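Local coordinates for protein FIG000988: Predicted permease (Vibrio cholerae, PDB 6MJP) that probably serves as a permease subunit of the ABC transporter that moves lipopolysaccharide from the inner membrane toward the outer membrane, at residues D[3-8]-D[97-101]; D[14-19]-D[67-71]; D[76-80]-D[284-289]; D[278-282]-D[335-339]; D[281-285]-D[341-346]. All coordinates share one frame; numbering follows the deposited sequence.

Five contacts trace how the transmembrane helices of one permease subunit of the LptF/LptG family hold together. Contacts 1 and 2 share helix 2-36 and lie about 16 Å apart between centres; the first ties it to helix 95-134, the second to helix 48-81. Contact 3 carries helix 48-81 on to the end of helix 260-286, and contacts 4 and 5, about 7 Å apart between centres, run along the pairing of that helix with helix 332-346. Contact 2 closes before contacts 3, 4 and 5 open, whereas contacts 1 and 3 alternate along the chain. Helices distant in sequence are thereby packed into one continuous bundle, with bound detergent beside some of the contacts.

Contact 1: residues D[3-8]-D[97-101]; sequences IVRYLI and FLIRA
Helices 3-8 and 97-101 run in broadly the same direction but cross at -55°, their short axes approaching to 8.9 Å, and the backbones come nearest where the CA atoms of V4 and A101 lie 5.3 Å apart. Residue A101 is the focus: its methyl group points at the other helix and is met by three larger side chains. V4 CG1 reaches A101 CB at 3.8 Å, L7 CD1 touches the same CB at 3.9 Å, and I8 CG1 completes the group, also at 3.9 Å. The first torsion of V4 divides its two methyls between different partners. With CG1 anti to the backbone N (chi1 172°), that branch goes to A101, while CG2 turns to the phenyl ring of F97 and meets its edge, near the ring plane, with CD1 4.0 Å away. I3 CG2 approaches CD1 of the same ring obliquely and from slightly farther off. L7 lays CD1 against the first turn of the other segment, between A101 and the CA of L98, and its side chain continues onto F76 and L79 of helix 48-81. I3 and L98 both also touch M88 of helix 84-91, so the crossing lies among several helices, and F97 packs on a polar side chain of another protein chain. No hydrogen bond joins the two segments; L7 N and A101 N are bonded within their own helices. The contact therefore depends on the fit of aliphatic branches around one small residue, a hydrophobic association in which no directional bond fixes how the helices are turned.

Contact 2: residues D[14-19]-D[67-71]; sequences SQFAIF and SLYIG
The hydroxyl of S67 is set among groups of helix 14-19: OG lies 3.5 Å from F19 CB, at the edge of that phenyl ring, and 3.6 Å from the carbonyl oxygen of Q15. A first torsion of -179° swings OG away from its own backbone N and out toward the facing helix. Q15 O already accepts the amide of F19 within its helix, and no hydrogen bond crosses between the segments. The long side chain of Q15, extended beyond CG, runs past S67 and carries its amide across L68 at a slant, with OE1 3.5 Å from L68 CD1 and NE2 close to L68 CB. Farther on, NE2 forms a weak hydrogen bond to T109. On I18 the delta methyl does the touching: CD1 rests 3.6 Å from the CA of G71 and 3.7 Å from I70 CG2. Glycine lets the backbones come together here, Q15 CA and G71 CA being 4.3 Å apart, while the short axes approach to 8.3 Å at an angle of 126°. I18 also lies about 4 Å from the bound glucoside JU7, measured from its side chain, which places the crossing next to a detergent site. S67 and G71, one turn apart on the same face, form a small-xxx-small pattern of the GxxxG-like kind, a familiar motif of closely packed transmembrane helices.

Contact 3: residues D[76-80]-D[284-289]; sequences FGRLY and VPLSAV. With JU7 (6-cyclohexylhexyl beta-D-glucopyranoside), chain T.
V284 begins the contact with CG1 at the edge of the F76 ring, near its plane and 4.4 Å from CE2. S287, where the helix has given way to a turn, faces helix 76-80 directly. Its OG donates a hydrogen bond to V284 O at 3.1 Å, tying the hydroxyl back to its own chain, and the same oxygen sits 3.3 Å from F76 CB, in the plane of the phenyl ring at its edge. A288 then sits over the face of the Y80 ring: its CA is 3.8 Å from the ring centroid and only 7° off the normal, a CH-pi contact, and its CB covers the same face toward CZ. V289 finishes the segment, with its carbonyl oxygen 3.5 Å from Y80 CB and its CG2 methyl beside the same carbon and G77 O. R78 is directed away from all this. Salt bridges to E10 and E82 hold its guanidinium group, with the sugar carbon C02 of JU7 4.2 Å above one face. Helix 76-80 thus packs on the kinked, weakly bonded end of helix 260-286 with one side and contributes to the glucoside pocket, together with E10, E82, R295 and F296, with the other.

Contact 4: residues D[278-282]-D[335-339]; sequences LLTML and NAALL
With CG turned anti to its N (chi1 -173°), L338 extends toward the opposite helix, whereas L278 takes a first torsion of -59°, which sets its CG beside the backbone N; its two methyls go to separate neighbours. The two methyls of L338 likewise divide the work. CD2 lies 3.5 Å from L278 CB, the two leucines meeting at a slant, and it also touches L279 CD2 at 4.0 Å. CD1 turns to the following turn of helix 278-282 and meets L282 CD2 at 3.6 Å. L338 crosses both L279 and L282 at about a right angle, so methyl groups meet branch to branch and the side chains do not lie side by side. From the other helix, L278 covers the facing turn in a comparable way: CD2 packs on L339 CD2 at 3.6 Å, again nearly perpendicular, and CD1 rests 4.0 Å from the backbone oxygen of N335. The amide of N335 is engaged by L331 O and the hydroxyl of Y309, and it takes no polar part across the contact. Behind this layer, Y309 of helix 299-321 touches L338, Y306 touches L279 and I305 touches L282, so a third helix closes one side, while a bound maltoside also touches L338. The short axes approach to 10.0 Å and cross at 26°, running in nearly the same direction. Without a hydrogen bond between the segments, leucine side chains from both helices fill the space between two nearly parallel transmembrane helices of this multi-helix permease.

Contact 5: residues D[281-285]-D[341-346]; sequences MLVVP and AALMVN. With LMT (dodecyl-beta-D-maltoside), chain S.
Helices 281-285 and 341-346 run parallel to within 25°, their short axes approaching to 8.2 Å and the CA atoms of L282 and A342 separated by 4.1 Å. Small A342 permits this closeness, its methyl resting against L282 N and CB. The polar centre is N346, whose ND2 donates to two backbone oxygens, M281 O at 2.7 Å with an N-H...O angle of 153°, and A342 O, also at 2.7 Å. Both acceptors lie in the plane of the amide, so the two bonds fix its rotation, although ND2 stands well above the carbonyl plane of M281. N346 N bonds to A342 O as well, from the opposite face of that carbonyl. The ring of P285 crosses the amide at about a right angle, while its CB lies 3.6 Å from V345 O. V345 CG2 packs on L282 CD1 at 3.6 Å. Toward the bound detergent, A341 CB touches C7 of the dodecyl maltoside chain at 3.6 Å. P285 has no N-H to offer M281 O, and the amide of N346 takes up the carbonyl left over, a recognised feature of proline-kinked transmembrane helices, in which a polar side chain can serve as the missing donor.

Contact 1: residues D[3-8]-D[97-101]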
# COMPACT_ATOMS: atom_id res chain seq x y z
N ILE D 3 -1.59 0.04 37.02
CA ILE D 3 -1.54 -0.51 35.67
C ILE D 3 -2.05 0.49 34.63
O ILE D 3 -1.57 0.52 33.49
CB ILE D 3 -2.32 -1.83 35.60
CG1 ILE D 3 -2.37 -2.33 34.17
CG2 ILE D 3 -3.73 -1.63 36.07
CD1 ILE D 3 -2.95 -3.68 34.07
N VAL D 4 -3.03 1.32 35.01
CA VAL D 4 -3.57 2.33 34.08
C VAL D 4 -2.45 3.25 33.60
O VAL D 4 -2.26 3.46 32.39
CB VAL D 4 -4.70 3.14 34.75
CG1 VAL D 4 -5.11 4.31 33.88
CG2 VAL D 4 -5.90 2.26 35.03
N ARG D 5 -1.71 3.84 34.55
CA ARG D 5 -0.57 4.69 34.23
C ARG D 5 0.42 3.97 33.32
O ARG D 5 0.89 4.54 32.33
CB ARG D 5 0.12 5.12 35.52
CG ARG D 5 -0.60 6.22 36.30
CD ARG D 5 0.22 6.65 37.50
NE ARG D 5 0.35 5.56 38.46
CZ ARG D 5 0.97 5.65 39.63
NH1 ARG D 5 1.53 6.79 40.01
NH2 ARG D 5 1.02 4.59 40.43
N TYR D 6 0.74 2.71 33.64
CA TYR D 6 1.61 1.88 32.81
C TYR D 6 1.18 1.90 31.34
O TYR D 6 1.98 2.25 30.45
CB TYR D 6 1.61 0.44 33.34
CG TYR D 6 2.33 -0.52 32.42
CD1 TYR D 6 3.72 -0.56 32.37
CD2 TYR D 6 1.63 -1.39 31.60
CE1 TYR D 6 4.39 -1.43 31.53
CE2 TYR D 6 2.28 -2.27 30.75
CZ TYR D 6 3.66 -2.29 30.72
OH TYR D 6 4.31 -3.16 29.88
N LEU D 7 -0.07 1.52 31.06
CA LEU D 7 -0.62 1.57 29.70
C LEU D 7 -0.44 2.94 29.05
O LEU D 7 -0.00 3.03 27.89
CB LEU D 7 -2.10 1.22 29.74
CG LEU D 7 -2.48 -0.21 30.09
CD1 LEU D 7 -3.95 -0.23 30.43
CD2 LEU D 7 -2.17 -1.13 28.93
N ILE D 8 -0.81 4.00 29.76
CA ILE D 8 -0.65 5.37 29.25
C ILE D 8 0.81 5.63 28.88
O ILE D 8 1.10 6.15 27.80
CB ILE D 8 -1.14 6.39 30.29
CG1 ILE D 8 -2.59 6.14 30.70
CG2 ILE D 8 -0.96 7.80 29.77
CD1 ILE D 8 -3.10 7.14 31.73
N PHE D 97 -10.05 -1.17 32.73
CA PHE D 97 -8.79 -0.44 32.90
C PHE D 97 -8.20 0.00 31.57
O PHE D 97 -7.71 1.13 31.45
CB PHE D 97 -7.79 -1.30 33.67
CG PHE D 97 -8.27 -1.74 35.02
CD1 PHE D 97 -8.16 -0.91 36.12
CD2 PHE D 97 -8.83 -2.99 35.18
CE1 PHE D 97 -8.61 -1.32 37.36
CE2 PHE D 97 -9.28 -3.41 36.41
CZ PHE D 97 -9.17 -2.58 37.50
N LEU D 98 -8.22 -0.88 30.57
CA LEU D 98 -7.82 -0.46 29.23
C LEU D 98 -8.64 0.75 28.78
O LEU D 98 -8.07 1.75 28.32
CB LEU D 98 -7.98 -1.62 28.24
CG LEU D 98 -6.90 -2.72 28.23
CD1 LEU D 98 -6.90 -3.55 29.49
CD2 LEU D 98 -7.05 -3.63 27.02
N ILE D 99 -9.96 0.70 28.95
CA ILE D 99 -10.82 1.79 28.49
C ILE D 99 -10.60 3.05 29.32
O ILE D 99 -10.74 4.17 28.81
CB ILE D 99 -12.29 1.33 28.50
CG1 ILE D 99 -12.54 0.30 27.39
CG2 ILE D 99 -13.25 2.53 28.38
CD1 ILE D 99 -13.88 -0.41 27.49
N ARG D 100 -10.24 2.90 30.59
CA ARG D 100 -9.98 4.09 31.40
C ARG D 100 -8.70 4.78 30.95
O ARG D 100 -8.67 6.01 30.78
CB ARG D 100 -9.91 3.73 32.88
CG ARG D 100 -9.71 4.94 33.77
N ALA D 101 -7.63 4.01 30.75
CA ALA D 101 -6.38 4.56 30.23
C ALA D 101 -6.58 5.20 28.87
O ALA D 101 -6.06 6.29 28.60
CB ALA D 101 -5.33 3.46 30.15

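Contact 2: residues D[14-19]-D[67-71]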
# COMPACT_ATOMS: atom_id res chain seq x y z
N SER D 14 4.86 5.31 22.15
CA SER D 14 4.53 4.93 20.78
C SER D 14 3.81 6.05 20.02
O SER D 14 4.15 6.33 18.86
CB SER D 14 3.65 3.67 20.81
OG SER D 14 4.30 2.58 21.44
N GLN D 15 2.81 6.67 20.65
CA GLN D 15 2.04 7.75 20.00
C GLN D 15 2.94 8.87 19.50
O GLN D 15 2.86 9.26 18.33
CB GLN D 15 1.00 8.31 20.97
CG GLN D 15 0.19 9.44 20.34
CD GLN D 15 -0.69 10.21 21.31
OE1 GLN D 15 -0.69 9.96 22.52
NE2 GLN D 15 -1.46 11.15 20.78
N PHE D 16 3.77 9.45 20.38
CA PHE D 16 4.70 10.50 19.96
C PHE D 16 5.58 10.03 18.81
O PHE D 16 5.80 10.78 17.85
CB PHE D 16 5.56 10.95 21.14
CG PHE D 16 4.84 11.84 22.11
CD1 PHE D 16 3.62 12.39 21.77
CD2 PHE D 16 5.37 12.13 23.36
CE1 PHE D 16 2.93 13.21 22.65
CE2 PHE D 16 4.69 12.94 24.26
CZ PHE D 16 3.47 13.49 23.89
N ALA D 17 6.12 8.81 18.90
CA ALA D 17 6.93 8.26 17.82
C ALA D 17 6.19 8.32 16.49
O ALA D 17 6.72 8.84 15.49
CB ALA D 17 7.32 6.82 18.15
N ILE D 18 4.97 7.79 16.46
CA ILE D 18 4.16 7.77 15.24
C ILE D 18 3.90 9.19 14.74
O ILE D 18 3.94 9.46 13.53
CB ILE D 18 2.84 7.01 15.50
CG1 ILE D 18 3.12 5.55 15.83
CG2 ILE D 18 1.90 7.11 14.32
CD1 ILE D 18 1.87 4.72 16.03
N PHE D 19 3.61 10.11 15.66
CA PHE D 19 3.46 11.52 15.30
C PHE D 19 4.73 12.06 14.65
O PHE D 19 4.67 12.74 13.62
CB PHE D 19 3.10 12.33 16.53
CG PHE D 19 2.90 13.78 16.26
CD1 PHE D 19 1.67 14.24 15.84
CD2 PHE D 19 3.93 14.70 16.44
CE1 PHE D 19 1.46 15.58 15.59
CE2 PHE D 19 3.73 16.05 16.19
CZ PHE D 19 2.49 16.49 15.77
N SER D 67 -2.90 9.89 14.79
CA SER D 67 -1.74 9.69 15.65
C SER D 67 -2.09 8.83 16.86
O SER D 67 -1.52 7.76 17.08
CB SER D 67 -1.19 11.04 16.08
OG SER D 67 -0.05 10.90 16.91
N LEU D 68 -3.07 9.29 17.65
CA LEU D 68 -3.52 8.54 18.81
C LEU D 68 -4.17 7.22 18.42
O LEU D 68 -3.99 6.21 19.10
CB LEU D 68 -4.49 9.40 19.62
CG LEU D 68 -4.97 8.77 20.92
CD1 LEU D 68 -3.78 8.46 21.81
CD2 LEU D 68 -5.93 9.69 21.63
N TYR D 69 -4.95 7.22 17.33
CA TYR D 69 -5.59 6.01 16.82
C TYR D 69 -4.59 4.89 16.57
O TYR D 69 -4.73 3.79 17.11
CB TYR D 69 -6.32 6.38 15.52
CG TYR D 69 -7.23 5.35 14.86
CD1 TYR D 69 -8.47 5.04 15.39
CD2 TYR D 69 -6.86 4.76 13.66
CE1 TYR D 69 -9.32 4.13 14.75
CE2 TYR D 69 -7.69 3.86 13.02
CZ TYR D 69 -8.91 3.54 13.56
OH TYR D 69 -9.70 2.63 12.89
N ILE D 70 -3.59 5.14 15.72
CA ILE D 70 -2.60 4.11 15.43
C ILE D 70 -1.75 3.84 16.65
O ILE D 70 -1.32 2.70 16.89
CB ILE D 70 -1.74 4.50 14.22
CG1 ILE D 70 -2.63 4.81 13.03
CG2 ILE D 70 -0.80 3.38 13.83
CD1 ILE D 70 -3.52 3.65 12.65
N GLY D 71 -1.49 4.87 17.45
CA GLY D 71 -0.67 4.69 18.63
C GLY D 71 -1.23 3.64 19.56
O GLY D 71 -0.55 2.67 19.92

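Contact 3: residues D[76-80]-D[284-289]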
# COMPACT_ATOMS: atom_id res chain seq x y z
N PHE D 76 -1.44 -1.52 22.09
CA PHE D 76 -2.27 -2.61 22.59
C PHE D 76 -2.06 -3.88 21.78
O PHE D 76 -2.07 -4.98 22.35
CB PHE D 76 -3.73 -2.21 22.57
CG PHE D 76 -4.11 -1.24 23.66
CD1 PHE D 76 -3.14 -0.57 24.39
CD2 PHE D 76 -5.44 -1.02 23.96
CE1 PHE D 76 -3.50 0.31 25.39
CE2 PHE D 76 -5.80 -0.14 24.96
CZ PHE D 76 -4.83 0.53 25.68
N GLY D 77 -1.88 -3.76 20.47
CA GLY D 77 -1.45 -4.90 19.69
C GLY D 77 -0.20 -5.56 20.24
O GLY D 77 -0.15 -6.78 20.38
N ARG D 78 0.81 -4.76 20.58
CA ARG D 78 2.03 -5.33 21.13
C ARG D 78 1.75 -6.05 22.44
O ARG D 78 2.21 -7.18 22.64
CB ARG D 78 3.08 -4.25 21.35
CG ARG D 78 4.42 -4.79 21.75
CD ARG D 78 5.31 -3.65 22.11
NE ARG D 78 5.29 -3.38 23.54
CZ ARG D 78 5.00 -2.20 24.07
NH1 ARG D 78 5.02 -2.05 25.39
NH2 ARG D 78 4.70 -1.17 23.29
N LEU D 79 1.01 -5.41 23.34
CA LEU D 79 0.70 -6.03 24.62
C LEU D 79 -0.13 -7.29 24.44
O LEU D 79 0.04 -8.26 25.18
CB LEU D 79 -0.02 -5.03 25.53
CG LEU D 79 0.78 -3.76 25.83
CD1 LEU D 79 0.05 -2.83 26.77
CD2 LEU D 79 2.13 -4.15 26.39
N TYR D 80 -1.04 -7.29 23.47
CA TYR D 80 -1.76 -8.52 23.16
C TYR D 80 -0.83 -9.58 22.59
O TYR D 80 -1.00 -10.76 22.90
CB TYR D 80 -2.89 -8.23 22.17
CG TYR D 80 -4.22 -7.87 22.81
CD1 TYR D 80 -5.05 -8.84 23.35
CD2 TYR D 80 -4.65 -6.55 22.84
CE1 TYR D 80 -6.25 -8.52 23.91
CE2 TYR D 80 -5.85 -6.21 23.40
CZ TYR D 80 -6.65 -7.20 23.94
OH TYR D 80 -7.85 -6.86 24.50
N VAL D 284 -10.24 0.55 20.68
CA VAL D 284 -9.80 -0.24 21.83
C VAL D 284 -10.19 -1.71 21.70
O VAL D 284 -9.31 -2.57 21.83
CB VAL D 284 -10.30 0.41 23.13
CG1 VAL D 284 -10.11 -0.55 24.27
CG2 VAL D 284 -9.52 1.67 23.41
N PRO D 285 -11.46 -2.07 21.43
CA PRO D 285 -11.77 -3.50 21.21
C PRO D 285 -11.18 -4.06 19.92
O PRO D 285 -11.01 -5.28 19.83
CB PRO D 285 -13.30 -3.52 21.16
CG PRO D 285 -13.75 -2.17 21.62
CD PRO D 285 -12.66 -1.24 21.27
N LEU D 286 -10.84 -3.21 18.94
CA LEU D 286 -10.35 -3.64 17.63
C LEU D 286 -8.90 -4.09 17.66
O LEU D 286 -8.45 -4.83 16.77
CB LEU D 286 -10.53 -2.49 16.62
CG LEU D 286 -10.02 -2.66 15.18
CD1 LEU D 286 -10.71 -3.83 14.50
CD2 LEU D 286 -10.21 -1.39 14.37
N SER D 287 -8.15 -3.66 18.67
CA SER D 287 -6.74 -3.97 18.75
C SER D 287 -6.46 -5.41 19.16
O SER D 287 -5.29 -5.81 19.15
CB SER D 287 -6.08 -3.01 19.72
OG SER D 287 -6.39 -3.40 21.05
N ALA D 288 -7.47 -6.20 19.53
CA ALA D 288 -7.19 -7.54 20.05
C ALA D 288 -6.72 -8.44 18.92
O ALA D 288 -7.39 -8.57 17.89
CB ALA D 288 -8.42 -8.13 20.74
N VAL D 289 -5.54 -9.04 19.11
CA VAL D 289 -4.94 -9.97 18.16
C VAL D 289 -4.33 -11.08 18.99
O VAL D 289 -3.93 -10.87 20.13
CB VAL D 289 -3.88 -9.27 17.27
CG1 VAL D 289 -4.55 -8.49 16.16
CG2 VAL D 289 -3.04 -8.33 18.09
C02 JU7 T . 8.96 -0.85 23.51
C03 JU7 T . 9.37 -1.81 22.35
C05 JU7 T . 9.13 -1.39 19.99
C06 JU7 T . 8.06 -0.80 19.04
C07 JU7 T . 8.65 -0.22 17.75
C08 JU7 T . 8.06 -0.77 16.42
C09 JU7 T . 7.89 0.31 15.29
C10 JU7 T . 6.81 -0.04 14.22
C11 JU7 T . 6.43 1.09 13.22
C12 JU7 T . 5.89 2.33 13.93
C13 JU7 T . 5.34 3.40 12.98
C14 JU7 T . 4.25 2.86 12.06
C15 JU7 T . 4.80 1.66 11.32
C16 JU7 T . 5.32 0.59 12.29
C18 JU7 T . 10.14 -3.49 23.81
C19 JU7 T . 9.67 -4.80 24.44
C21 JU7 T . 10.25 -2.49 25.01
C23 JU7 T . 10.04 -0.99 24.62
O01 JU7 T . 9.03 0.45 23.03
O04 JU7 T . 8.50 -1.71 21.24
O17 JU7 T . 9.16 -3.11 22.87
O20 JU7 T . 9.65 -5.76 23.43
O22 JU7 T . 11.56 -2.61 25.52
O24 JU7 T . 9.53 -0.28 25.71

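Contact 4: residues D[278-282]-D[335-339]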
# COMPACT_ATOMS: atom_id res chain seq x y z
N LEU D 278 -14.40 9.27 20.14
CA LEU D 278 -15.19 8.22 19.51
C LEU D 278 -14.30 7.19 18.84
O LEU D 278 -14.53 5.98 18.95
CB LEU D 278 -16.16 8.82 18.49
CG LEU D 278 -17.16 9.84 19.04
CD1 LEU D 278 -17.78 10.60 17.89
CD2 LEU D 278 -18.23 9.17 19.89
N LEU D 279 -13.27 7.66 18.12
CA LEU D 279 -12.34 6.76 17.45
C LEU D 279 -11.57 5.91 18.46
O LEU D 279 -11.32 4.72 18.22
CB LEU D 279 -11.38 7.56 16.58
CG LEU D 279 -11.91 8.01 15.21
CD1 LEU D 279 -10.89 8.84 14.45
CD2 LEU D 279 -12.36 6.81 14.38
N THR D 280 -11.19 6.53 19.59
CA THR D 280 -10.52 5.80 20.66
C THR D 280 -11.37 4.63 21.15
O THR D 280 -10.90 3.49 21.22
CB THR D 280 -10.22 6.75 21.82
OG1 THR D 280 -9.20 7.69 21.45
CG2 THR D 280 -9.73 5.98 23.02
N MET D 281 -12.62 4.91 21.51
CA MET D 281 -13.51 3.87 22.02
C MET D 281 -13.77 2.80 20.98
O MET D 281 -13.96 1.63 21.33
CB MET D 281 -14.81 4.49 22.50
CG MET D 281 -14.69 5.14 23.87
SD MET D 281 -14.43 3.91 25.17
CE MET D 281 -15.97 2.99 25.07
N LEU D 282 -13.75 3.17 19.70
CA LEU D 282 -13.96 2.17 18.65
C LEU D 282 -12.74 1.26 18.51
O LEU D 282 -12.89 0.04 18.35
CB LEU D 282 -14.28 2.86 17.33
CG LEU D 282 -14.33 1.96 16.09
CD1 LEU D 282 -15.37 0.87 16.23
CD2 LEU D 282 -14.63 2.81 14.89
N ASN D 335 -21.08 11.37 12.96
CA ASN D 335 -20.55 11.12 14.30
C ASN D 335 -21.42 10.13 15.06
O ASN D 335 -20.90 9.28 15.79
CB ASN D 335 -20.44 12.43 15.08
CG ASN D 335 -19.50 13.41 14.43
OD1 ASN D 335 -18.36 13.57 14.85
ND2 ASN D 335 -19.97 14.05 13.37
N ALA D 336 -22.74 10.23 14.90
CA ALA D 336 -23.62 9.27 15.57
C ALA D 336 -23.33 7.85 15.10
O ALA D 336 -23.26 6.93 15.92
CB ALA D 336 -25.08 9.64 15.32
N ALA D 337 -23.14 7.65 13.79
CA ALA D 337 -22.83 6.31 13.29
C ALA D 337 -21.50 5.81 13.83
O ALA D 337 -21.35 4.61 14.11
CB ALA D 337 -22.82 6.32 11.76
N LEU D 338 -20.53 6.70 13.98
CA LEU D 338 -19.28 6.30 14.62
C LEU D 338 -19.52 5.86 16.06
O LEU D 338 -19.04 4.81 16.50
CB LEU D 338 -18.28 7.45 14.55
CG LEU D 338 -16.87 7.11 15.04
CD1 LEU D 338 -16.29 5.98 14.20
CD2 LEU D 338 -15.99 8.33 14.98
N LEU D 339 -20.28 6.67 16.81
CA LEU D 339 -20.57 6.34 18.20
C LEU D 339 -21.32 5.02 18.32
O LEU D 339 -20.99 4.17 19.16
CB LEU D 339 -21.38 7.48 18.83
CG LEU D 339 -21.75 7.48 20.32
CD1 LEU D 339 -23.08 6.80 20.53
CD2 LEU D 339 -20.69 6.82 21.16

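Contact 5: residues D[281-285]-D[341-346]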
# COMPACT_ATOMS: atom_id res chain seq x y z
N MET D 281 -12.62 4.91 21.51
CA MET D 281 -13.51 3.87 22.02
C MET D 281 -13.77 2.80 20.98
O MET D 281 -13.96 1.63 21.33
CB MET D 281 -14.81 4.49 22.50
CG MET D 281 -14.69 5.14 23.87
SD MET D 281 -14.43 3.91 25.17
CE MET D 281 -15.97 2.99 25.07
N LEU D 282 -13.75 3.17 19.70
CA LEU D 282 -13.96 2.17 18.65
C LEU D 282 -12.74 1.26 18.51
O LEU D 282 -12.89 0.04 18.35
CB LEU D 282 -14.28 2.86 17.33
CG LEU D 282 -14.33 1.96 16.09
CD1 LEU D 282 -15.37 0.87 16.23
CD2 LEU D 282 -14.63 2.81 14.89
N VAL D 283 -11.53 1.82 18.57
CA VAL D 283 -10.33 1.05 18.27
C VAL D 283 -9.83 0.22 19.45
O VAL D 283 -9.07 -0.74 19.25
CB VAL D 283 -9.20 1.98 17.78
CG1 VAL D 283 -8.60 2.79 18.93
CG2 VAL D 283 -8.13 1.18 17.07
N VAL D 284 -10.24 0.55 20.68
CA VAL D 284 -9.80 -0.24 21.83
C VAL D 284 -10.19 -1.71 21.70
O VAL D 284 -9.31 -2.57 21.83
CB VAL D 284 -10.30 0.41 23.13
CG1 VAL D 284 -10.11 -0.55 24.27
CG2 VAL D 284 -9.52 1.67 23.41
N PRO D 285 -11.46 -2.07 21.43
CA PRO D 285 -11.77 -3.50 21.21
C PRO D 285 -11.18 -4.06 19.92
O PRO D 285 -11.01 -5.28 19.83
CB PRO D 285 -13.30 -3.52 21.16
CG PRO D 285 -13.75 -2.17 21.62
CD PRO D 285 -12.66 -1.24 21.27
N ALA D 341 -21.25 2.55 16.29
CA ALA D 341 -20.34 1.48 15.94
C ALA D 341 -19.45 1.11 17.12
O ALA D 341 -19.29 -0.07 17.45
CB ALA D 341 -19.51 1.87 14.73
N ALA D 342 -18.88 2.13 17.80
CA ALA D 342 -18.03 1.89 18.97
C ALA D 342 -18.77 1.15 20.07
O ALA D 342 -18.20 0.28 20.74
CB ALA D 342 -17.49 3.21 19.50
N LEU D 343 -20.04 1.51 20.31
CA LEU D 343 -20.85 0.75 21.26
C LEU D 343 -21.01 -0.70 20.81
O LEU D 343 -20.86 -1.62 21.63
CB LEU D 343 -22.21 1.42 21.42
CG LEU D 343 -22.23 2.87 21.94
CD1 LEU D 343 -23.67 3.35 22.13
CD2 LEU D 343 -21.41 3.02 23.22
N MET D 344 -21.32 -0.93 19.53
CA MET D 344 -21.47 -2.29 19.02
C MET D 344 -20.23 -3.13 19.29
O MET D 344 -20.31 -4.24 19.82
CB MET D 344 -21.78 -2.28 17.52
CG MET D 344 -22.98 -1.44 17.03
SD MET D 344 -24.63 -2.15 17.10
CE MET D 344 -25.09 -1.82 18.81
N VAL D 345 -19.05 -2.61 18.92
CA VAL D 345 -17.83 -3.40 19.07
C VAL D 345 -17.44 -3.55 20.54
O VAL D 345 -16.73 -4.49 20.91
CB VAL D 345 -16.68 -2.78 18.26
CG1 VAL D 345 -17.05 -2.72 16.81
CG2 VAL D 345 -16.36 -1.40 18.79
N ASN D 346 -17.89 -2.63 21.39
CA ASN D 346 -17.50 -2.71 22.79
C ASN D 346 -18.39 -3.68 23.56
O ASN D 346 -17.94 -4.25 24.56
CB ASN D 346 -17.53 -1.33 23.43
CG ASN D 346 -16.19 -0.64 23.36
OD1 ASN D 346 -15.36 -0.78 24.25
ND2 ASN D 346 -15.96 0.11 22.28
C1B LMT S . -15.02 -10.26 17.35
C2B LMT S . -14.06 -10.10 18.55
C3B LMT S . -12.94 -11.17 18.51
C4B LMT S . -13.54 -12.59 18.32
C5B LMT S . -14.45 -12.53 17.08
C6B LMT S . -15.03 -13.92 16.79
O1B LMT S . -14.39 -9.83 16.18
O2B LMT S . -13.53 -8.83 18.51
O3B LMT S . -12.14 -11.09 19.62
O4' LMT S . -12.55 -13.52 18.11
O5B LMT S . -15.48 -11.57 17.22
O6B LMT S . -16.24 -13.81 16.13
C1' LMT S . -14.93 -6.94 13.26
C2' LMT S . -14.52 -6.41 14.65
C3' LMT S . -13.97 -7.56 15.52
C4' LMT S . -14.96 -8.73 15.52
C5' LMT S . -15.17 -9.08 14.03
C6' LMT S . -15.90 -10.37 13.78
O1' LMT S . -15.56 -5.96 12.53
O2' LMT S . -13.51 -5.51 14.46
O3' LMT S . -13.72 -7.12 16.78
O5' LMT S . -15.84 -8.02 13.40
O6' LMT S . -17.20 -10.15 14.18
C1 LMT S . -16.27 -5.00 13.27
C2 LMT S . -15.85 -3.68 12.69
C3 LMT S . -16.77 -2.53 12.96
C4 LMT S . -16.56 -1.48 11.91
C5 LMT S . -17.15 -0.17 12.34
C6 LMT S . -17.12 0.84 11.24
C7 LMT S . -17.50 2.20 11.75
C8 LMT S . -17.58 3.16 10.61
C9 LMT S . -17.84 4.57 11.04
C10 LMT S . -18.12 5.41 9.82
C11 LMT S . -19.57 5.34 9.42
C12 LMT S . -19.92 6.38 8.41